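Local coordinates for flagellar regulatory protein C (PDB 4QHS) that probably acts as a heptameric AAA+ ATPase that activates sigma-54-dependent transcription, consistent with a role in regulating flagellar genes, at residues 216-219 / 220-223. Numbering follows the deposited sequence.
Sequences SIAP and NAIT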
loop_
_atom_site.group_PDB
_atom_site.type_symbol
_atom_site.label_atom_id
_atom_site.label_comp_id
_atom_site.label_asym_id
_atom_site.label_seq_id
_atom_site.Cartn_x
_atom_site.Cartn_y
_atom_site.Cartn_z
ATOM N N SER A 216 -5.992 31.609 54.600
ATOM C CA SER A 216 -6.966 32.611 55.048
ATOM C C SER A 216 -7.922 32.991 53.905
ATOM O O SER A 216 -8.545 34.059 53.917
ATOM C CB SER A 216 -6.255 33.852 55.604
ATOM O OG SER A 216 -5.273 34.353 54.709
ATOM N N ILE A 217 -7.916 32.139 52.884
ATOM C CA ILE A 217 -8.657 32.364 51.674
ATOM C C ILE A 217 -10.124 32.607 51.962
ATOM O O ILE A 217 -10.825 31.752 52.427
ATOM C CB ILE A 217 -8.452 31.197 50.740
ATOM C CG1 ILE A 217 -9.637 31.009 49.844
ATOM C CG2 ILE A 217 -8.319 29.947 51.513
ATOM C CD1 ILE A 217 -10.106 29.634 49.879
ATOM N N ALA A 218 -10.559 33.817 51.686
ATOM C CA ALA A 218 -11.924 34.207 51.876
ATOM C C ALA A 218 -12.840 33.022 51.746
ATOM O O ALA A 218 -12.582 32.116 50.988
ATOM C CB ALA A 218 -12.301 35.271 50.888
ATOM N N PRO A 219 -13.924 33.055 52.497
ATOM C CA PRO A 219 -14.930 32.017 52.486
ATOM C C PRO A 219 -15.764 32.147 51.258
ATOM O O PRO A 219 -16.379 31.207 50.838
ATOM C CB PRO A 219 -15.791 32.389 53.675
ATOM C CG PRO A 219 -14.955 33.221 54.494
ATOM C CD PRO A 219 -14.174 34.014 53.567
ATOM N N ASN A 220 -15.790 33.332 50.697
ATOM C CA ASN A 220 -16.518 33.564 49.486
ATOM C C ASN A 220 -15.820 32.890 48.335
ATOM O O ASN A 220 -16.431 32.591 47.338
ATOM C CB ASN A 220 -16.620 35.054 49.229
ATOM C CG ASN A 220 -17.907 35.636 49.735
ATOM O OD1 ASN A 220 -18.637 34.989 50.463
ATOM N ND2 ASN A 220 -18.186 36.868 49.361
ATOM N N ALA A 221 -14.526 32.667 48.499
ATOM C CA ALA A 221 -13.722 31.965 47.527
ATOM C C ALA A 221 -13.953 30.488 47.677
ATOM O O ALA A 221 -14.027 29.769 46.721
ATOM C CB ALA A 221 -12.280 32.277 47.729
ATOM N N ILE A 222 -14.087 30.045 48.903
ATOM C CA ILE A 222 -14.356 28.659 49.151
ATOM C C ILE A 222 -15.654 28.265 48.494
ATOM O O ILE A 222 -15.770 27.255 47.855
ATOM C CB ILE A 222 -14.482 28.415 50.622
ATOM C CG1 ILE A 222 -13.170 28.733 51.301
ATOM C CG2 ILE A 222 -14.827 27.006 50.864
ATOM C CD1 ILE A 222 -12.328 27.575 51.464
ATOM N N THR A 223 -16.640 29.101 48.666
ATOM C CA THR A 223 -17.946 28.796 48.178
ATOM C C THR A 223 -17.864 28.732 46.670
ATOM O O THR A 223 -18.461 27.900 46.036
ATOM C CB THR A 223 -18.931 29.882 48.653
ATOM O OG1 THR A 223 -19.111 29.765 50.056
ATOM C CG2 THR A 223 -20.247 29.745 47.989
#
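Ile217 reaches over the first turn of helix 219-226 to meet Ala221 and Ile222, and this helix N-terminus in the AAA+ lid domain is a compact example of a hydrophobic staple, in which the residue just before the N-cap makes an apolar i to i+5 contact with the first turn. Ala218 holds the N-cap position and Pro219 opens the helix; having no backbone N-H, a proline there leaves no amide donor to satisfy. Followed outward, the Ile217 side chain runs from CB to CG1, roughly anti to the backbone N (chi1 152°), a setting that brings the end of the chain nearer the helix than its CB; CG1 rests on the methyl of Ala221, Ile217 CG1 to Ala221 CB being 3.6 Å. Beyond it CD1 comes up against the end of Ile222. The two isoleucine chains cross at about a right angle, and Ile217 CD1 lies only 3.4 Å from Ile222 CD1, closer than usual van der Waals contact. Ile222 presents its CG1 branch to this meeting, with CG1 beside its own backbone N (chi1 -63°); the same atom also sits 3.4 Å from Ala218 O. Alanine has no side-chain acceptor for a capping box. The Ala218 carbonyl O takes a weak i+3 bond from Ala221 N (3.2 Å) and a weak i+4 bond from Ile222 N (3.3 Å). The contact lies at the surface, about 30 Å from the centre of the chain to its own centre, and joins the end of the loop after helix 195-208 to the first turn of helix 219-226. The next i to i+4 bond is stronger: Thr223 N donates to Pro219 O at 3.0 Å, the donor tilted 31° from the carbonyl plane, while Thr223 CB approaches that oxygen to 3.6 Å.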